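Local coordinates for D-alanyl-D-alanine carboxypeptidase (Penicillin binding protein) family protein (Francisella tularensis subsp. tularensis, PDB 6OSU) that probably removes the C-terminal D-alanine from peptidoglycan precursor peptides, as a serine-type D-Ala-D-Ala carboxypeptidase of the S11 family, at residues A[193-201]-A[268-278]; A[388-399]-A[412-423]. All coordinates share one frame; numbering follows the deposited sequence.

The two contacts illustrate how one chain builds a catalytic and a non-catalytic module from separate antiparallel sheets. Contact 1 comes first along the chain and closes before contact 2 opens; it sets the turn after helix 191-194 against strand 274-282, an outermost strand of the five-stranded sheet of the penicillin-binding domain. Contact 2 lies within the PBP5 C-terminal domain, where strands 395-403 and 409-417 are neighbours in a second five-stranded sheet. The centres of contact 1 and contact 2 are about 49 Å apart, and the nearest atoms of contact 1 and contact 2 about 28 Å. They share no strand or helix. K278 of contact 1 lies beside the predicted active-site residues S64 and S124, while contact 2 is remote from them.

Contact 1: A[193-201]-A[268-278]; sequences AYKVYDDKG and LFTFDGADGMK
Y197 and M277 pack where an edge strand of the penicillin-binding fold carries the lysine of its K(T/S)G-type motif, K278, predicted to bind substrate. The apolar part is a CH-pi and Met-aromatic contact: M277 CG sits over the centre of the Y197 ring, 3.9 Å from the centroid and 6° off its normal, while the extended chain takes CE to within 3.6 Å of Y197 CE2. With its CG anti to the backbone N (chi1 -173°), M277 also brings CG to the edge of the Y194 ring. L268 CD1 meets the carbonyl oxygens of Y197 and D199, CD2 meets D198 OD1, and K200 CD lies 3.7 Å from F269 CE1, the two side chains running antiparallel.

Among the polar contacts, Y194 OH donates to D275 OD2 over 2.7 Å, coming from above the carboxylate, whose plane stands 84° from the ring. R299 holds the other oxygen, OD1, in a salt bridge, so both ends of this carboxylate are engaged. K278 turns its NZ away to S124, a predicted active-site residue. One water joins the backbones, donating to Y197 O at 2.6 Å and to M277 O at 2.8 Å.

Contact 2: A[388-399]-A[412-423]; sequences APIKTGQTVGNL and SIPVVAMNNVSQ
V415 and G397 meet through the V415 N to G397 O hydrogen bond, 2.7 Å and nearly straight at 171°, in an antiparallel beta hairpin of the PBP5-type C-terminal domain. L399 and I413 pair by bonds in both directions, and their side chains touch on the face that also carries V415. Between T395 and G397 the register slips by one residue, a beta bulge; V396 N still reaches V415 O.

Beyond the strands, Q394 N to K391 O closes a type II turn, which G393 N to A417 O (2.7 Å) and A417 N to Q394 O join to A417. N420 OD1 accepts T392 N at 3.0 Å, with the donor above its carbonyl plane; Q394 OE1 accepts K391 N. Farther out, I390 and V421 form a single bridge; V421 CG2, between backbone N and carbonyl carbon (chi1 -77°), is turned onto I390 CB at 3.5 Å.

In the outer shell, N419 OD1 accepts T357 N, V396 and V415 pack on V358 of strand 355-359, and Q354 accepts S422 N. Eight of the ten hydrogen bonds between the segments are thus backbone to backbone, the two of I390-V421 weak, and apolar pairs such as I390-V421 and V396-V415 add to them.

Contact 1: A[193-201]-A[268-278]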
loop_
_atom_site.group_PDB
_atom_site.type_symbol
_atom_site.label_atom_id
_atom_site.label_comp_id
_atom_site.label_asym_id
_atom_site.label_seq_id
_atom_site.Cartn_x
_atom_site.Cartn_y
_atom_site.Cartn_z
ATOM N N ALA A 193 -11.361 6.942 -1.339
ATOM C CA ALA A 193 -11.828 5.569 -1.183
ATOM C C ALA A 193 -10.920 4.772 -0.262
ATOM O O ALA A 193 -11.391 3.886 0.459
ATOM C CB ALA A 193 -11.927 4.883 -2.544
ATOM N N TYR A 194 -9.621 5.069 -0.264
ATOM C CA TYR A 194 -8.707 4.335 0.597
ATOM C C TYR A 194 -8.948 4.611 2.076
ATOM O O TYR A 194 -8.606 3.768 2.912
ATOM C CB TYR A 194 -7.258 4.663 0.241
ATOM C CG TYR A 194 -6.283 4.015 1.188
ATOM C CD1 TYR A 194 -6.160 2.631 1.237
ATOM C CD2 TYR A 194 -5.510 4.776 2.055
ATOM C CE1 TYR A 194 -5.282 2.020 2.120
ATOM C CE2 TYR A 194 -4.624 4.176 2.936
ATOM C CZ TYR A 194 -4.514 2.799 2.963
ATOM O OH TYR A 194 -3.634 2.197 3.835
ATOM N N LYS A 195 -9.532 5.764 2.417
ATOM C CA LYS A 195 -9.827 6.058 3.815
ATOM C C LYS A 195 -10.792 5.053 4.432
ATOM O O LYS A 195 -10.818 4.913 5.659
ATOM C CB LYS A 195 -10.405 7.468 3.956
ATOM C CG LYS A 195 -9.439 8.586 3.591
ATOM C CD LYS A 195 -10.089 9.952 3.779
ATOM C CE LYS A 195 -9.248 11.059 3.159
ATOM N NZ LYS A 195 -10.089 12.010 2.375
ATOM N N VAL A 196 -11.577 4.346 3.614
ATOM C CA VAL A 196 -12.549 3.394 4.145
ATOM C C VAL A 196 -11.853 2.248 4.867
ATOM O O VAL A 196 -12.403 1.675 5.818
ATOM C CB VAL A 196 -13.458 2.872 3.013
ATOM C CG1 VAL A 196 -14.517 1.924 3.562
ATOM C CG2 VAL A 196 -14.110 4.025 2.278
ATOM N N TYR A 197 -10.634 1.902 4.449
ATOM C CA TYR A 197 -9.940 0.771 5.051
ATOM C C TYR A 197 -9.550 1.026 6.501
ATOM O O TYR A 197 -9.226 0.073 7.217
ATOM C CB TYR A 197 -8.707 0.413 4.227
ATOM C CG TYR A 197 -9.046 -0.255 2.914
ATOM C CD1 TYR A 197 -9.497 -1.569 2.882
ATOM C CD2 TYR A 197 -8.928 0.428 1.710
ATOM C CE1 TYR A 197 -9.805 -2.191 1.691
ATOM C CE2 TYR A 197 -9.242 -0.187 0.507
ATOM C CZ TYR A 197 -9.682 -1.497 0.506
ATOM O OH TYR A 197 -9.995 -2.121 -0.677
ATOM N N ASP A 198 -9.589 2.275 6.955
ATOM C CA ASP A 198 -9.284 2.598 8.342
ATOM C C ASP A 198 -10.502 2.496 9.255
ATOM O O ASP A 198 -10.366 2.703 10.465
ATOM C CB ASP A 198 -8.673 4.005 8.430
ATOM C CG ASP A 198 -7.969 4.258 9.755
ATOM O OD1 ASP A 198 -7.173 3.396 10.188
ATOM O OD2 ASP A 198 -8.205 5.324 10.364
ATOM N N ASP A 199 -11.680 2.173 8.713
ATOM C CA ASP A 199 -12.873 2.019 9.541
ATOM C C ASP A 199 -12.693 0.880 10.537
ATOM O O ASP A 199 -12.312 -0.233 10.165
ATOM C CB ASP A 199 -14.103 1.754 8.668
ATOM C CG ASP A 199 -14.560 2.982 7.902
ATOM O OD1 ASP A 199 -13.872 4.024 7.970
ATOM O OD2 ASP A 199 -15.612 2.905 7.234
ATOM N N LYS A 200 -12.978 1.161 11.810
ATOM C CA LYS A 200 -12.801 0.152 12.851
ATOM C C LYS A 200 -13.847 -0.952 12.752
ATOM O O LYS A 200 -13.581 -2.092 13.146
ATOM C CB LYS A 200 -12.853 0.807 14.231
ATOM C CG LYS A 200 -11.872 1.957 14.422
ATOM C CD LYS A 200 -10.444 1.462 14.595
ATOM C CE LYS A 200 -9.531 2.030 13.517
ATOM N NZ LYS A 200 -9.645 3.513 13.411
ATOM N N GLY A 201 -15.028 -0.640 12.235
ATOM C CA GLY A 201 -16.073 -1.638 12.132
ATOM C C GLY A 201 -17.259 -1.111 11.355
ATOM O O GLY A 201 -17.209 -0.032 10.761
ATOM N N LEU A 268 -5.107 -2.115 12.831
ATOM C CA LEU A 268 -5.752 -0.821 13.039
ATOM C C LEU A 268 -5.768 -0.442 14.513
ATOM O O LEU A 268 -5.589 0.730 14.862
ATOM C CB LEU A 268 -7.179 -0.844 12.493
ATOM C CG LEU A 268 -7.373 -0.980 10.986
ATOM C CD1 LEU A 268 -8.855 -0.893 10.657
ATOM C CD2 LEU A 268 -6.580 0.086 10.246
ATOM N N PHE A 269 -5.974 -1.421 15.390
ATOM C CA PHE A 269 -6.089 -1.167 16.819
ATOM C C PHE A 269 -4.749 -1.216 17.539
ATOM O O PHE A 269 -4.577 -0.531 18.556
ATOM C CB PHE A 269 -7.043 -2.184 17.458
ATOM C CG PHE A 269 -8.322 -2.386 16.690
ATOM C CD1 PHE A 269 -9.467 -1.676 17.020
ATOM C CD2 PHE A 269 -8.380 -3.289 15.636
ATOM C CE1 PHE A 269 -10.643 -1.859 16.312
ATOM C CE2 PHE A 269 -9.551 -3.475 14.924
ATOM C CZ PHE A 269 -10.684 -2.761 15.264
ATOM N N THR A 270 -3.797 -2.004 17.040
ATOM C CA THR A 270 -2.544 -2.255 17.743
ATOM C C THR A 270 -1.372 -1.438 17.213
ATOM O O THR A 270 -0.590 -0.907 18.008
ATOM C CB THR A 270 -2.193 -3.746 17.675
ATOM O OG1 THR A 270 -2.037 -4.148 16.308
ATOM C CG2 THR A 270 -3.292 -4.577 18.320
ATOM N N PHE A 271 -1.224 -1.315 15.896
ATOM C CA PHE A 271 -0.059 -0.666 15.305
ATOM C C PHE A 271 -0.331 0.824 15.134
ATOM O O PHE A 271 -1.306 1.213 14.482
ATOM C CB PHE A 271 0.290 -1.308 13.962
ATOM C CG PHE A 271 1.688 -1.012 13.491
ATOM C CD1 PHE A 271 2.715 -1.915 13.722
ATOM C CD2 PHE A 271 1.972 0.163 12.812
ATOM C CE1 PHE A 271 3.999 -1.649 13.286
ATOM C CE2 PHE A 271 3.254 0.436 12.377
ATOM C CZ PHE A 271 4.269 -0.470 12.611
ATOM N N ASP A 272 0.538 1.652 15.712
ATOM C CA ASP A 272 0.371 3.097 15.628
ATOM C C ASP A 272 0.624 3.578 14.205
ATOM O O ASP A 272 1.688 3.325 13.630
ATOM C CB ASP A 272 1.324 3.797 16.593
ATOM C CG ASP A 272 0.760 5.101 17.125
ATOM O OD1 ASP A 272 0.100 5.070 18.187
ATOM O OD2 ASP A 272 0.966 6.155 16.480
ATOM N N GLY A 273 -0.358 4.272 13.634
ATOM C CA GLY A 273 -0.225 4.816 12.299
ATOM C C GLY A 273 -0.679 3.907 11.177
ATOM O O GLY A 273 -0.565 4.295 10.006
ATOM N N ALA A 274 -1.185 2.719 11.488
ATOM C CA ALA A 274 -1.681 1.811 10.464
ATOM C C ALA A 274 -3.077 2.236 10.025
ATOM O O ALA A 274 -3.960 2.455 10.861
ATOM C CB ALA A 274 -1.702 0.376 10.988
ATOM N N ASP A 275 -3.279 2.351 8.710
ATOM C CA ASP A 275 -4.582 2.723 8.174
ATOM C C ASP A 275 -5.086 1.755 7.110
ATOM O O ASP A 275 -6.081 2.057 6.441
ATOM C CB ASP A 275 -4.553 4.148 7.606
ATOM C CG ASP A 275 -3.352 4.402 6.712
ATOM O OD1 ASP A 275 -2.898 5.566 6.654
ATOM O OD2 ASP A 275 -2.853 3.449 6.080
ATOM N N GLY A 276 -4.439 0.603 6.940
ATOM C CA GLY A 276 -4.860 -0.360 5.937
ATOM C C GLY A 276 -4.210 -1.701 6.197
ATOM O O GLY A 276 -3.360 -1.843 7.078
ATOM N N MET A 277 -4.617 -2.693 5.408
ATOM C CA MET A 277 -5.572 -2.502 4.320
ATOM C C MET A 277 -6.633 -3.607 4.309
ATOM O O MET A 277 -7.814 -3.339 4.505
ATOM C CB MET A 277 -4.838 -2.456 2.972
ATOM C CG MET A 277 -5.700 -2.097 1.771
ATOM S SD MET A 277 -4.754 -1.845 0.237
ATOM C CE MET A 277 -5.979 -1.047 -0.795
ATOM N N LYS A 278 -6.209 -4.853 4.095
ATOM C CA LYS A 278 -7.144 -5.937 3.832
ATOM C C LYS A 278 -6.542 -7.273 4.247
ATOM O O LYS A 278 -5.355 -7.528 4.022
ATOM C CB LYS A 278 -7.517 -5.991 2.347
ATOM C CG LYS A 278 -8.643 -6.951 2.012
ATOM C CD LYS A 278 -9.966 -6.410 2.511
ATOM C CE LYS A 278 -11.104 -7.386 2.258
ATOM N NZ LYS A 278 -11.041 -8.575 3.151
HETATM O O HOH W 1 -7.784 -2.127 6.992
#

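Contact 2: A[388-399]-A[412-423]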
loop_
_atom_site.group_PDB
_atom_site.type_symbol
_atom_site.label_atom_id
_atom_site.label_comp_id
_atom_site.label_asym_id
_atom_site.label_seq_id
_atom_site.Cartn_x
_atom_site.Cartn_y
_atom_site.Cartn_z
ATOM N N ALA A 388 37.744 12.498 -26.466
ATOM C CA ALA A 388 37.220 13.591 -27.264
ATOM C C ALA A 388 37.240 13.213 -28.745
ATOM O O ALA A 388 38.124 12.478 -29.194
ATOM C CB ALA A 388 38.040 14.856 -27.033
ATOM N N PRO A 389 36.281 13.720 -29.538
ATOM C CA PRO A 389 35.234 14.690 -29.187
ATOM C C PRO A 389 33.997 14.102 -28.506
ATOM O O PRO A 389 33.683 12.925 -28.680
ATOM C CB PRO A 389 34.854 15.276 -30.548
ATOM C CG PRO A 389 35.054 14.139 -31.489
ATOM C CD PRO A 389 36.250 13.379 -30.972
ATOM N N ILE A 390 33.307 14.940 -27.732
ATOM C CA ILE A 390 32.035 14.608 -27.103
ATOM C C ILE A 390 31.076 15.758 -27.375
ATOM O O ILE A 390 31.453 16.927 -27.240
ATOM C CB ILE A 390 32.180 14.379 -25.586
ATOM C CG1 ILE A 390 33.243 13.317 -25.294
ATOM C CG2 ILE A 390 30.842 13.999 -24.970
ATOM C CD1 ILE A 390 33.793 13.383 -23.889
ATOM N N LYS A 391 29.842 15.432 -27.750
ATOM C CA LYS A 391 28.852 16.448 -28.071
ATOM C C LYS A 391 27.880 16.643 -26.913
ATOM O O LYS A 391 27.675 15.747 -26.091
ATOM C CB LYS A 391 28.075 16.089 -29.341
ATOM C CG LYS A 391 27.305 17.270 -29.936
ATOM C CD LYS A 391 26.106 16.815 -30.747
ATOM C CE LYS A 391 26.506 16.393 -32.147
ATOM N NZ LYS A 391 25.357 15.787 -32.871
ATOM N N THR A 392 27.288 17.837 -26.856
ATOM C CA THR A 392 26.227 18.113 -25.897
ATOM C C THR A 392 25.072 17.139 -26.093
ATOM O O THR A 392 24.580 16.956 -27.210
ATOM C CB THR A 392 25.735 19.554 -26.056
ATOM O OG1 THR A 392 26.742 20.464 -25.596
ATOM C CG2 THR A 392 24.450 19.779 -25.270
ATOM N N GLY A 393 24.641 16.512 -25.005
ATOM C CA GLY A 393 23.599 15.512 -25.078
ATOM C C GLY A 393 24.088 14.102 -25.309
ATOM O O GLY A 393 23.262 13.200 -25.496
ATOM N N GLN A 394 25.398 13.881 -25.302
ATOM C CA GLN A 394 25.958 12.542 -25.410
ATOM C C GLN A 394 26.105 11.924 -24.024
ATOM O O GLN A 394 26.494 12.598 -23.065
ATOM C CB GLN A 394 27.311 12.594 -26.121
ATOM C CG GLN A 394 28.053 11.270 -26.204
ATOM C CD GLN A 394 29.389 11.410 -26.915
ATOM O OE1 GLN A 394 29.565 12.289 -27.757
ATOM N NE2 GLN A 394 30.339 10.546 -26.571
ATOM N N THR A 395 25.777 10.639 -23.920
ATOM C CA THR A 395 25.876 9.928 -22.651
ATOM C C THR A 395 27.334 9.575 -22.379
ATOM O O THR A 395 27.963 8.862 -23.168
ATOM C CB THR A 395 25.010 8.671 -22.676
ATOM O OG1 THR A 395 23.666 9.022 -23.028
ATOM C CG2 THR A 395 25.015 7.995 -21.312
ATOM N N VAL A 396 27.870 10.068 -21.263
ATOM C CA VAL A 396 29.284 9.892 -20.940
ATOM C C VAL A 396 29.517 8.981 -19.749
ATOM O O VAL A 396 30.678 8.631 -19.479
ATOM C CB VAL A 396 29.981 11.246 -20.699
ATOM C CG1 VAL A 396 30.066 12.035 -21.996
ATOM C CG2 VAL A 396 29.245 12.035 -19.632
ATOM N N GLY A 397 28.476 8.592 -19.028
ATOM C CA GLY A 397 28.665 7.717 -17.884
ATOM C C GLY A 397 27.459 7.763 -16.958
ATOM O O GLY A 397 26.346 8.074 -17.383
ATOM N N ASN A 398 27.718 7.444 -15.692
ATOM C CA ASN A 398 26.694 7.381 -14.660
ATOM C C ASN A 398 27.042 8.314 -13.510
ATOM O O ASN A 398 28.205 8.402 -13.100
ATOM C CB ASN A 398 26.547 5.957 -14.111
ATOM C CG ASN A 398 26.027 4.978 -15.141
ATOM O OD1 ASN A 398 25.091 5.273 -15.883
ATOM N ND2 ASN A 398 26.630 3.797 -15.185
ATOM N N LEU A 399 26.033 9.006 -12.985
ATOM C CA LEU A 399 26.160 9.609 -11.666
ATOM C C LEU A 399 25.928 8.522 -10.627
ATOM O O LEU A 399 24.944 7.780 -10.701
ATOM C CB LEU A 399 25.173 10.761 -11.471
ATOM C CG LEU A 399 25.369 11.561 -10.175
ATOM C CD1 LEU A 399 25.081 13.033 -10.404
ATOM C CD2 LEU A 399 24.506 11.033 -9.032
ATOM N N SER A 412 22.564 4.570 -9.069
ATOM C CA SER A 412 23.311 4.821 -10.293
ATOM C C SER A 412 22.342 5.305 -11.357
ATOM O O SER A 412 21.297 4.683 -11.571
ATOM C CB SER A 412 24.041 3.561 -10.769
ATOM O OG SER A 412 24.765 3.811 -11.961
ATOM N N ILE A 413 22.687 6.406 -12.017
ATOM C CA ILE A 413 21.803 6.978 -13.029
ATOM C C ILE A 413 22.646 7.474 -14.201
ATOM O O ILE A 413 23.698 8.100 -13.996
ATOM C CB ILE A 413 20.916 8.077 -12.413
ATOM C CG1 ILE A 413 19.596 8.191 -13.168
ATOM C CG2 ILE A 413 21.615 9.426 -12.358
ATOM C CD1 ILE A 413 18.527 8.901 -12.373
ATOM N N PRO A 414 22.262 7.168 -15.440
ATOM C CA PRO A 414 23.046 7.642 -16.586
ATOM C C PRO A 414 23.035 9.160 -16.675
ATOM O O PRO A 414 22.014 9.813 -16.445
ATOM C CB PRO A 414 22.353 6.993 -17.791
ATOM C CG PRO A 414 21.014 6.569 -17.295
ATOM C CD PRO A 414 21.193 6.245 -15.848
ATOM N N VAL A 415 24.194 9.718 -17.007
ATOM C CA VAL A 415 24.389 11.158 -17.044
ATOM C C VAL A 415 24.826 11.558 -18.448
ATOM O O VAL A 415 25.466 10.784 -19.170
ATOM C CB VAL A 415 25.409 11.612 -15.975
ATOM C CG1 VAL A 415 26.839 11.399 -16.452
ATOM C CG2 VAL A 415 25.161 13.050 -15.582
ATOM N N VAL A 416 24.462 12.773 -18.837
ATOM C CA VAL A 416 24.617 13.224 -20.212
ATOM C C VAL A 416 25.459 14.491 -20.231
ATOM O O VAL A 416 25.534 15.229 -19.243
ATOM C CB VAL A 416 23.239 13.446 -20.878
ATOM C CG1 VAL A 416 22.806 14.902 -20.779
ATOM C CG2 VAL A 416 23.254 12.968 -22.312
ATOM N N ALA A 417 26.101 14.739 -21.371
ATOM C CA ALA A 417 27.013 15.869 -21.500
ATOM C C ALA A 417 26.244 17.166 -21.723
ATOM O O ALA A 417 25.314 17.222 -22.536
ATOM C CB ALA A 417 27.995 15.631 -22.647
ATOM N N MET A 418 26.633 18.208 -20.992
ATOM C CA MET A 418 26.084 19.539 -21.181
ATOM C C MET A 418 27.064 20.491 -21.851
ATOM O O MET A 418 26.676 21.614 -22.188
ATOM C CB MET A 418 25.639 20.129 -19.835
ATOM C CG MET A 418 24.757 19.205 -18.997
ATOM S SD MET A 418 22.991 19.564 -19.110
ATOM C CE MET A 418 22.474 18.438 -20.399
ATOM N N ASN A 419 28.315 20.078 -22.043
ATOM C CA ASN A 419 29.342 20.857 -22.726
ATOM C C ASN A 419 29.795 20.128 -23.985
ATOM O O ASN A 419 29.307 19.046 -24.321
ATOM C CB ASN A 419 30.551 21.108 -21.819
ATOM C CG ASN A 419 30.287 22.153 -20.761
ATOM O OD1 ASN A 419 30.341 21.864 -19.568
ATOM N ND2 ASN A 419 30.016 23.381 -21.191
ATOM N N ASN A 420 30.758 20.739 -24.670
ATOM C CA ASN A 420 31.473 20.131 -25.782
ATOM C C ASN A 420 32.957 20.111 -25.448
ATOM O O ASN A 420 33.469 21.037 -24.812
ATOM C CB ASN A 420 31.243 20.908 -27.088
ATOM C CG ASN A 420 29.916 20.583 -27.737
ATOM O OD1 ASN A 420 29.589 19.420 -27.945
ATOM N ND2 ASN A 420 29.144 21.613 -28.065
ATOM N N VAL A 421 33.646 19.052 -25.865
ATOM C CA VAL A 421 35.096 18.969 -25.755
ATOM C C VAL A 421 35.667 18.694 -27.136
ATOM O O VAL A 421 35.159 17.839 -27.870
ATOM C CB VAL A 421 35.546 17.890 -24.751
ATOM C CG1 VAL A 421 35.370 18.400 -23.334
ATOM C CG2 VAL A 421 34.763 16.611 -24.974
ATOM N N SER A 422 36.719 19.429 -27.486
ATOM C CA SER A 422 37.341 19.367 -28.802
ATOM C C SER A 422 38.617 18.546 -28.714
ATOM O O SER A 422 39.430 18.750 -27.806
ATOM C CB SER A 422 37.647 20.772 -29.318
ATOM O OG SER A 422 36.574 21.648 -29.029
ATOM N N GLN A 423 38.786 17.610 -29.643
ATOM C CA GLN A 423 39.988 16.793 -29.639
ATOM C C GLN A 423 41.167 17.596 -30.174
ATOM O O GLN A 423 40.999 18.560 -30.924
ATOM C CB GLN A 423 39.792 15.518 -30.462
ATOM C CG GLN A 423 40.023 15.681 -31.955
ATOM C CD GLN A 423 38.764 16.056 -32.714
ATOM O OE1 GLN A 423 38.326 15.328 -33.602
ATOM N NE2 GLN A 423 38.181 17.199 -32.375
#